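Local coordinates for CCR4-not transcription complex subunit 1 (Chaetomium thermophilum var. thermophilum DSM 1495, PDB 6H3Z), which probably serves as the scaffold subunit of the CCR4-NOT mRNA deadenylase complex, represented here by a MIF4G-like helical domain from its C-terminal part, at residues N33-Q38 / D65-L70; A41-A46 / T100-S105; Q87-L92 / H108-I113. One frame throughout, in Å; residues are numbered along the deposited sequence.

Contact 1: N33-Q38 / D65-L70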
loop_
_atom_site.group_PDB
_atom_site.type_symbol
_atom_site.label_atom_id
_atom_site.label_comp_id
_atom_site.label_asym_id
_atom_site.label_seq_id
_atom_site.Cartn_x
_atom_site.Cartn_y
_atom_site.Cartn_z
ATOM N N ASN A 33 6.340 -4.689 -17.851
ATOM C CA ASN A 33 5.675 -3.396 -17.919
ATOM C C ASN A 33 4.364 -3.445 -18.662
ATOM O O ASN A 33 3.396 -2.876 -18.156
ATOM C CB ASN A 33 6.567 -2.323 -18.468
ATOM C CG ASN A 33 7.818 -2.120 -17.678
ATOM O OD1 ASN A 33 8.890 -2.395 -18.195
ATOM N ND2 ASN A 33 7.711 -1.655 -16.415
ATOM N N LYS A 34 4.289 -4.163 -19.817
ATOM C CA LYS A 34 3.017 -4.280 -20.542
ATOM C C LYS A 34 1.954 -4.990 -19.704
ATOM O O LYS A 34 0.798 -4.584 -19.761
ATOM C CB LYS A 34 3.145 -4.887 -21.942
ATOM C CG LYS A 34 2.324 -4.078 -22.953
ATOM C CD LYS A 34 1.782 -4.922 -24.084
ATOM C CE LYS A 34 0.568 -4.294 -24.726
ATOM N NZ LYS A 34 -0.054 -5.199 -25.738
ATOM N N TYR A 35 2.348 -5.975 -18.867
ATOM C CA TYR A 35 1.410 -6.634 -17.974
ATOM C C TYR A 35 0.885 -5.657 -16.928
ATOM O O TYR A 35 -0.315 -5.662 -16.659
ATOM C CB TYR A 35 2.044 -7.865 -17.319
ATOM C CG TYR A 35 2.153 -9.051 -18.247
ATOM C CD1 TYR A 35 1.107 -9.387 -19.106
ATOM C CD2 TYR A 35 3.271 -9.884 -18.217
ATOM C CE1 TYR A 35 1.192 -10.495 -19.947
ATOM C CE2 TYR A 35 3.369 -10.993 -19.059
ATOM C CZ TYR A 35 2.326 -11.296 -19.922
ATOM O OH TYR A 35 2.409 -12.400 -20.745
ATOM N N LEU A 36 1.764 -4.781 -16.382
ATOM C CA LEU A 36 1.372 -3.779 -15.384
ATOM C C LEU A 36 0.510 -2.683 -16.014
ATOM O O LEU A 36 -0.433 -2.220 -15.372
ATOM C CB LEU A 36 2.580 -3.199 -14.622
ATOM C CG LEU A 36 3.396 -4.187 -13.791
ATOM C CD1 LEU A 36 4.415 -3.479 -12.965
ATOM C CD2 LEU A 36 2.514 -4.996 -12.864
ATOM N N GLU A 37 0.792 -2.320 -17.286
ATOM C CA GLU A 37 0.000 -1.359 -18.049
ATOM C C GLU A 37 -1.400 -1.963 -18.248
ATOM O O GLU A 37 -2.400 -1.293 -17.986
ATOM C CB GLU A 37 0.644 -1.080 -19.413
ATOM C CG GLU A 37 1.943 -0.289 -19.373
ATOM C CD GLU A 37 2.492 0.097 -20.737
ATOM O OE1 GLU A 37 2.666 -0.801 -21.596
ATOM O OE2 GLU A 37 2.800 1.296 -20.928
ATOM N N GLN A 38 -1.458 -3.249 -18.657
ATOM C CA GLN A 38 -2.686 -4.015 -18.906
ATOM C C GLN A 38 -3.525 -4.178 -17.662
ATOM O O GLN A 38 -4.751 -4.144 -17.754
ATOM C CB GLN A 38 -2.346 -5.410 -19.442
ATOM C CG GLN A 38 -2.152 -5.477 -20.945
ATOM C CD GLN A 38 -1.440 -6.741 -21.352
ATOM O OE1 GLN A 38 -1.854 -7.864 -21.038
ATOM N NE2 GLN A 38 -0.351 -6.587 -22.077
ATOM N N ASP A 65 -2.188 -14.014 -13.983
ATOM C CA ASP A 65 -1.722 -15.367 -14.321
ATOM C C ASP A 65 -0.469 -15.337 -15.195
ATOM O O ASP A 65 0.507 -16.018 -14.890
ATOM C CB ASP A 65 -2.819 -16.172 -15.045
ATOM C CG ASP A 65 -3.990 -16.641 -14.198
ATOM O OD1 ASP A 65 -3.967 -16.408 -12.960
ATOM O OD2 ASP A 65 -4.957 -17.201 -14.777
ATOM N N ALA A 66 -0.494 -14.533 -16.265
ATOM C CA ALA A 66 0.592 -14.440 -17.230
ATOM C C ALA A 66 1.856 -13.847 -16.655
ATOM O O ALA A 66 2.942 -14.343 -16.955
ATOM C CB ALA A 66 0.142 -13.660 -18.442
ATOM N N LEU A 67 1.716 -12.793 -15.825
ATOM C CA LEU A 67 2.832 -12.115 -15.168
ATOM C C LEU A 67 3.513 -13.060 -14.177
ATOM O O LEU A 67 4.741 -13.118 -14.155
ATOM C CB LEU A 67 2.340 -10.845 -14.465
ATOM C CG LEU A 67 3.382 -9.980 -13.745
ATOM C CD1 LEU A 67 4.495 -9.501 -14.695
ATOM C CD2 LEU A 67 2.716 -8.803 -13.109
ATOM N N ILE A 68 2.717 -13.835 -13.402
ATOM C CA ILE A 68 3.226 -14.808 -12.430
ATOM C C ILE A 68 3.954 -15.942 -13.142
ATOM O O ILE A 68 5.077 -16.277 -12.759
ATOM C CB ILE A 68 2.115 -15.274 -11.457
ATOM C CG1 ILE A 68 1.594 -14.104 -10.601
ATOM C CG2 ILE A 68 2.566 -16.416 -10.564
ATOM C CD1 ILE A 68 2.687 -13.099 -9.976
ATOM N N GLN A 69 3.362 -16.448 -14.236
ATOM C CA GLN A 69 3.975 -17.497 -15.047
ATOM C C GLN A 69 5.293 -17.036 -15.690
ATOM O O GLN A 69 6.228 -17.835 -15.788
ATOM C CB GLN A 69 2.983 -18.065 -16.064
ATOM C CG GLN A 69 2.130 -19.170 -15.456
ATOM C CD GLN A 69 0.774 -19.270 -16.085
ATOM O OE1 GLN A 69 0.637 -19.439 -17.301
ATOM N NE2 GLN A 69 -0.259 -19.201 -15.260
ATOM N N LEU A 70 5.389 -15.730 -16.041
ATOM C CA LEU A 70 6.583 -15.090 -16.595
ATOM C C LEU A 70 7.684 -15.052 -15.541
ATOM O O LEU A 70 8.826 -15.380 -15.858
ATOM C CB LEU A 70 6.257 -13.663 -17.119
ATOM C CG LEU A 70 7.419 -12.839 -17.718
ATOM C CD1 LEU A 70 7.908 -13.437 -19.020
ATOM C CD2 LEU A 70 7.004 -11.399 -17.966
#

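Contact 2: A41-A46 / T100-S105. With NA (sodium ion), chain C.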
loop_
_atom_site.group_PDB
_atom_site.type_symbol
_atom_site.label_atom_id
_atom_site.label_comp_id
_atom_site.label_asym_id
_atom_site.label_seq_id
_atom_site.Cartn_x
_atom_site.Cartn_y
_atom_site.Cartn_z
ATOM N N ALA A 41 -5.239 -0.915 -16.652
ATOM C CA ALA A 41 -6.384 -0.746 -17.530
ATOM C C ALA A 41 -7.561 -1.645 -17.115
ATOM O O ALA A 41 -8.664 -1.139 -16.861
ATOM C CB ALA A 41 -5.960 -1.046 -18.955
ATOM N N ALA A 42 -7.297 -2.971 -17.024
ATOM C CA ALA A 42 -8.263 -4.017 -16.696
ATOM C C ALA A 42 -8.936 -3.857 -15.343
ATOM O O ALA A 42 -10.130 -4.117 -15.235
ATOM C CB ALA A 42 -7.608 -5.383 -16.790
ATOM N N ALA A 43 -8.169 -3.476 -14.306
ATOM C CA ALA A 43 -8.673 -3.286 -12.950
ATOM C C ALA A 43 -9.525 -2.036 -12.884
ATOM O O ALA A 43 -10.507 -2.005 -12.142
ATOM C CB ALA A 43 -7.516 -3.180 -11.965
ATOM N N THR A 44 -9.156 -1.010 -13.673
ATOM C CA THR A 44 -9.862 0.267 -13.699
ATOM C C THR A 44 -11.223 0.098 -14.338
ATOM O O THR A 44 -12.220 0.453 -13.706
ATOM C CB THR A 44 -8.988 1.367 -14.309
ATOM O OG1 THR A 44 -7.895 1.587 -13.416
ATOM C CG2 THR A 44 -9.730 2.662 -14.485
ATOM N N SER A 45 -11.258 -0.481 -15.561
ATOM C CA SER A 45 -12.488 -0.730 -16.315
ATOM C C SER A 45 -13.464 -1.675 -15.602
ATOM O O SER A 45 -14.637 -1.320 -15.448
ATOM C CB SER A 45 -12.196 -1.201 -17.739
ATOM O OG SER A 45 -11.027 -1.995 -17.847
ATOM N N ALA A 46 -12.966 -2.840 -15.122
ATOM C CA ALA A 46 -13.743 -3.863 -14.421
ATOM C C ALA A 46 -14.671 -3.292 -13.357
ATOM O O ALA A 46 -14.284 -2.391 -12.601
ATOM C CB ALA A 46 -12.823 -4.910 -13.810
ATOM N N THR A 100 -9.592 0.340 -5.494
ATOM C CA THR A 100 -9.441 -0.782 -4.556
ATOM C C THR A 100 -9.125 -2.080 -5.273
ATOM O O THR A 100 -8.284 -2.830 -4.788
ATOM C CB THR A 100 -10.640 -0.927 -3.617
ATOM O OG1 THR A 100 -11.856 -0.797 -4.349
ATOM C CG2 THR A 100 -10.629 0.080 -2.534
ATOM N N LEU A 101 -9.726 -2.303 -6.464
ATOM C CA LEU A 101 -9.459 -3.495 -7.264
ATOM C C LEU A 101 -7.996 -3.495 -7.705
ATOM O O LEU A 101 -7.316 -4.492 -7.486
ATOM C CB LEU A 101 -10.435 -3.610 -8.460
ATOM C CG LEU A 101 -10.307 -4.865 -9.338
ATOM C CD1 LEU A 101 -10.697 -6.116 -8.597
ATOM C CD2 LEU A 101 -11.133 -4.740 -10.564
ATOM N N LEU A 102 -7.499 -2.357 -8.245
ATOM C CA LEU A 102 -6.097 -2.207 -8.636
ATOM C C LEU A 102 -5.119 -2.323 -7.439
ATOM O O LEU A 102 -4.119 -3.033 -7.560
ATOM C CB LEU A 102 -5.880 -0.894 -9.382
ATOM C CG LEU A 102 -4.487 -0.623 -9.922
ATOM C CD1 LEU A 102 -3.968 -1.801 -10.751
ATOM C CD2 LEU A 102 -4.481 0.649 -10.735
ATOM N N LEU A 103 -5.386 -1.628 -6.312
ATOM C CA LEU A 103 -4.529 -1.696 -5.125
ATOM C C LEU A 103 -4.429 -3.147 -4.615
ATOM O O LEU A 103 -3.318 -3.644 -4.403
ATOM C CB LEU A 103 -5.042 -0.774 -4.013
ATOM C CG LEU A 103 -4.979 0.712 -4.286
ATOM C CD1 LEU A 103 -6.050 1.435 -3.513
ATOM C CD2 LEU A 103 -3.617 1.263 -3.988
ATOM N N GLU A 104 -5.579 -3.837 -4.496
ATOM C CA GLU A 104 -5.628 -5.223 -4.061
ATOM C C GLU A 104 -4.885 -6.166 -5.011
ATOM O O GLU A 104 -4.155 -7.037 -4.538
ATOM C CB GLU A 104 -7.070 -5.660 -3.848
ATOM C CG GLU A 104 -7.682 -4.976 -2.642
ATOM C CD GLU A 104 -9.157 -5.226 -2.394
ATOM O OE1 GLU A 104 -9.693 -6.248 -2.883
ATOM O OE2 GLU A 104 -9.757 -4.424 -1.641
ATOM N N SER A 105 -5.038 -5.964 -6.344
ATOM C CA SER A 105 -4.383 -6.754 -7.393
ATOM C C SER A 105 -2.877 -6.575 -7.349
ATOM O O SER A 105 -2.149 -7.563 -7.379
ATOM C CB SER A 105 -4.918 -6.373 -8.769
ATOM O OG SER A 105 -6.307 -6.657 -8.854
HETATM NA NA NA C . -12.993 -1.392 -10.665
#

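Contact 3: Q87-L92 / H108-I113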
loop_
_atom_site.group_PDB
_atom_site.type_symbol
_atom_site.label_atom_id
_atom_site.label_comp_id
_atom_site.label_asym_id
_atom_site.label_seq_id
_atom_site.Cartn_x
_atom_site.Cartn_y
_atom_site.Cartn_z
ATOM N N GLN A 87 10.105 -3.806 -8.044
ATOM C CA GLN A 87 10.410 -2.368 -8.070
ATOM C C GLN A 87 9.275 -1.600 -8.753
ATOM O O GLN A 87 8.799 -0.604 -8.214
ATOM C CB GLN A 87 11.733 -2.090 -8.792
ATOM C CG GLN A 87 12.960 -2.334 -7.939
ATOM C CD GLN A 87 14.235 -2.305 -8.746
ATOM O OE1 GLN A 87 14.244 -2.074 -9.969
ATOM N NE2 GLN A 87 15.351 -2.540 -8.069
ATOM N N GLN A 88 8.813 -2.110 -9.913
ATOM C CA GLN A 88 7.743 -1.508 -10.702
ATOM C C GLN A 88 6.414 -1.478 -9.964
ATOM O O GLN A 88 5.791 -0.419 -9.913
ATOM C CB GLN A 88 7.615 -2.194 -12.069
ATOM C CG GLN A 88 8.886 -2.215 -12.910
ATOM C CD GLN A 88 9.535 -0.865 -13.078
ATOM O OE1 GLN A 88 10.497 -0.507 -12.368
ATOM N NE2 GLN A 88 9.058 -0.116 -14.041
ATOM N N ILE A 89 6.002 -2.614 -9.358
ATOM C CA ILE A 89 4.753 -2.737 -8.586
ATOM C C ILE A 89 4.759 -1.746 -7.421
ATOM O O ILE A 89 3.787 -1.007 -7.235
ATOM C CB ILE A 89 4.465 -4.215 -8.144
ATOM C CG1 ILE A 89 4.212 -5.102 -9.385
ATOM C CG2 ILE A 89 3.264 -4.296 -7.169
ATOM C CD1 ILE A 89 4.672 -6.501 -9.269
ATOM N N SER A 90 5.886 -1.710 -6.672
ATOM C CA SER A 90 6.112 -0.811 -5.543
ATOM C C SER A 90 5.979 0.638 -6.019
ATOM O O SER A 90 5.158 1.382 -5.474
ATOM C CB SER A 90 7.490 -1.057 -4.942
ATOM O OG SER A 90 7.589 -2.391 -4.478
ATOM N N GLN A 91 6.699 0.992 -7.103
ATOM C CA GLN A 91 6.649 2.317 -7.694
ATOM C C GLN A 91 5.224 2.732 -8.086
ATOM O O GLN A 91 4.856 3.894 -7.917
ATOM C CB GLN A 91 7.645 2.439 -8.860
ATOM C CG GLN A 91 9.124 2.645 -8.437
ATOM C CD GLN A 91 9.386 3.558 -7.223
ATOM O OE1 GLN A 91 8.875 4.701 -7.117
ATOM N NE2 GLN A 91 10.233 3.082 -6.295
ATOM N N LEU A 92 4.403 1.765 -8.539
ATOM C CA LEU A 92 3.007 2.010 -8.919
ATOM C C LEU A 92 2.160 2.302 -7.684
ATOM O O LEU A 92 1.357 3.230 -7.709
ATOM C CB LEU A 92 2.427 0.836 -9.743
ATOM C CG LEU A 92 1.099 1.079 -10.445
ATOM C CD1 LEU A 92 1.088 2.389 -11.159
ATOM C CD2 LEU A 92 0.781 -0.025 -11.405
ATOM N N HIS A 108 -1.435 -8.103 -4.258
ATOM C CA HIS A 108 -1.497 -9.546 -4.458
ATOM C C HIS A 108 -0.328 -10.043 -5.270
ATOM O O HIS A 108 0.279 -11.055 -4.913
ATOM C CB HIS A 108 -2.807 -9.966 -5.115
ATOM C CG HIS A 108 -2.760 -11.349 -5.689
ATOM N ND1 HIS A 108 -2.854 -12.479 -4.904
ATOM C CD2 HIS A 108 -2.533 -11.722 -6.971
ATOM C CE1 HIS A 108 -2.724 -13.498 -5.735
ATOM N NE2 HIS A 108 -2.561 -13.091 -6.993
ATOM N N VAL A 109 -0.049 -9.370 -6.390
ATOM C CA VAL A 109 1.036 -9.748 -7.286
ATOM C C VAL A 109 2.369 -9.592 -6.563
ATOM O O VAL A 109 3.197 -10.495 -6.638
ATOM C CB VAL A 109 0.966 -8.984 -8.641
ATOM C CG1 VAL A 109 2.184 -9.267 -9.497
ATOM C CG2 VAL A 109 -0.301 -9.335 -9.411
ATOM N N LEU A 110 2.538 -8.485 -5.812
ATOM C CA LEU A 110 3.747 -8.164 -5.047
ATOM C C LEU A 110 4.047 -9.258 -4.040
ATOM O O LEU A 110 5.144 -9.802 -4.052
ATOM C CB LEU A 110 3.610 -6.801 -4.349
ATOM C CG LEU A 110 4.842 -6.282 -3.619
ATOM C CD1 LEU A 110 5.642 -5.336 -4.492
ATOM C CD2 LEU A 110 4.440 -5.529 -2.402
ATOM N N GLU A 111 3.061 -9.622 -3.221
ATOM C CA GLU A 111 3.213 -10.657 -2.203
ATOM C C GLU A 111 3.571 -12.055 -2.767
ATOM O O GLU A 111 4.290 -12.806 -2.108
ATOM C CB GLU A 111 1.977 -10.720 -1.297
ATOM C CG GLU A 111 1.850 -9.556 -0.329
ATOM C CD GLU A 111 3.051 -9.304 0.563
ATOM O OE1 GLU A 111 3.271 -10.068 1.533
ATOM O OE2 GLU A 111 3.781 -8.328 0.276
ATOM N N THR A 112 3.099 -12.373 -3.983
ATOM C CA THR A 112 3.360 -13.621 -4.690
ATOM C C THR A 112 4.815 -13.661 -5.174
ATOM O O THR A 112 5.508 -14.654 -4.944
ATOM C CB THR A 112 2.368 -13.758 -5.861
ATOM O OG1 THR A 112 1.039 -13.652 -5.352
ATOM C CG2 THR A 112 2.526 -15.065 -6.644
ATOM N N ILE A 113 5.265 -12.584 -5.843
ATOM C CA ILE A 113 6.623 -12.453 -6.377
ATOM C C ILE A 113 7.647 -12.428 -5.216
ATOM O O ILE A 113 8.719 -13.014 -5.357
ATOM C CB ILE A 113 6.741 -11.269 -7.387
ATOM C CG1 ILE A 113 5.814 -11.525 -8.598
ATOM C CG2 ILE A 113 8.174 -11.071 -7.872
ATOM C CD1 ILE A 113 5.607 -10.376 -9.537
#

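Contact 1: N33-Q38 / D65-L70
Tyr-35 lays its ring across the backbone of segment 65-70, and this one side chain carries most of the contact. Over one face of the ring lies Leu-67 N, 4.0 Å above the plane and displaced toward the rim, with Ala-66 C over the same face. The phenol end reaches the methyl of Ala-66, with CZ 3.5 Å from Ala-66 CB. At the ring edge, close to its plane, Leu-70 CD2 stands 3.8 Å from Tyr-35 CE2. CG of Tyr-35 is anti to its carbonyl carbon (chi1 -76°), which carries the ring out over the opposing helix.

Aliphatic packing continues beside it. Leu-67 splits its branches: CD1 meets Tyr-35 CD2 at 3.7 Å, while CD2 meets Leu-36 CD2 at 3.8 Å, the two leucine side chains running at about a right angle.

The phenol is the one polar side-chain group among the touching residues; its OH shares a weak hydrogen bond with Arg-31 NE. With local axes 10.0 Å apart and 159° between their directions, the consecutive helices 22-45 and 59-75 form an antiparallel hairpin of the MIF4G-like domain. Its chemistry implies cohesion through side-chain shape and apolar burial, with the aromatic face covering main-chain atoms.

Contact 2: A41-A46 / T100-S105
Ala-43 sets its methyl against the backbone and the first side-chain carbon of Leu-102, with CB 3.7 Å from Leu-102 CA and 3.8 Å from Leu-102 CB. A methyl is small enough for a close approach: the CA atoms of these residues are 5.1 Å apart, and the local helix axes come within 8.4 Å with 142° between their N-to-C directions, so roughly antiparallel. Leu-101 fills the adjoining position. Its CD2 packs 3.7 Å from Ala-46 CB and also lies beside the carbonyl oxygen of Ala-43; chi1 of -177° puts CG anti to the backbone N, and chi2 then turns CD2 to the end of helix 22-45.

That end carries a sodium ion. Ala-46 O binds it at 2.5 Å and Ala-43 O at a longer 3.0 Å, two main-chain ligands three residues apart. Ala-46 leaves helical geometry with psi 136°, so its carbonyl departs from the helix direction and can share the ion with Ala-43.

Further out, Ser-105 OG bonds Leu-101 O at 2.8 Å from above the carbonyl plane, while Ser-105 N reaches the same oxygen from the opposite face. Glu-104 holds the loop after helix 22-45 through His-50 ND1 and Phe-51 N.

The contact thus joins the C-terminal end of helix 22-45 to the start of helix 100-116, with helix 59-75 alongside: Val-60 touches both Ala-42 and Ser-105.

Contact 3: Q87-L92 / H108-I113
Two helices consecutive in the chain, 80-93 and 100-116, pack here as an antiparallel helical hairpin within the all-helical MIF4G-like domain, whose sequence belongs to the Cnot1 ARM-repeat family. The local axes approach to 9.9 Å, and their directions differ by 150°. Ile-89 and Leu-110 mark the centre of the pairing, with CA atoms 6.6 Å apart.

Ile-89 supplies both of its branches. Its CG2 methyl lies 3.7 Å from Leu-110 CD1 and is also near Leu-110 CB, the two side chains running antiparallel alongside one another. The longer branch goes to different partners: CD1 touches Val-109 CG1 at 3.7 Å, crossing that side chain at about a right angle, and lies 4.0 Å from Ile-113 CD1. The fork follows from chi1 of -65°, which sets CG1 anti to the carbonyl carbon and CG2 anti to the backbone N. One isoleucine therefore spans the surface formed by Val-109, Leu-110 and, a turn later, Ile-113.

Leu-110 CD1 also contacts Ser-90 OG, at 3.5 Å. This is packing against a hydroxyl whose polar partner lies within its own helix. All five residues that touch across the pair are buried, and a hydrogen bond to Leu-86 O satisfies the Ser-90 hydroxyl in an otherwise apolar interface.

Other helices close around the hairpin. Helix 22-45 adds Leu-36 against Ile-89, and helix 59-75 adds Leu-67 and Ile-64 against Val-109 and Ile-68 against Ile-113. Leu-151, from a loop, also packs on Leu-110, placing the contact in the core shared by the first four helices of the domain and touched by the chain that follows.

Overall arrangement
From the N terminus, helix 22-45 enters contact 1 first, and helix 59-75 returns to it, closing a loop of 26 residues. Before that return, the end of helix 22-45 has supplied the first half of contact 2, completed when helix 100-116 begins, 53 residues later; contacts 1 and 2 therefore cross along the chain. Contact 3 opens on helix 80-93 and closes on helix 100-116 over 15 residues, crossing contact 2 but following contact 1 in series. Contacts 1 and 3, with centres about 11 Å apart, meet at several points, among them Leu-36 CD1 to Gln-88 CB at 3.6 Å. Together the three tie four successive helices into one bundle.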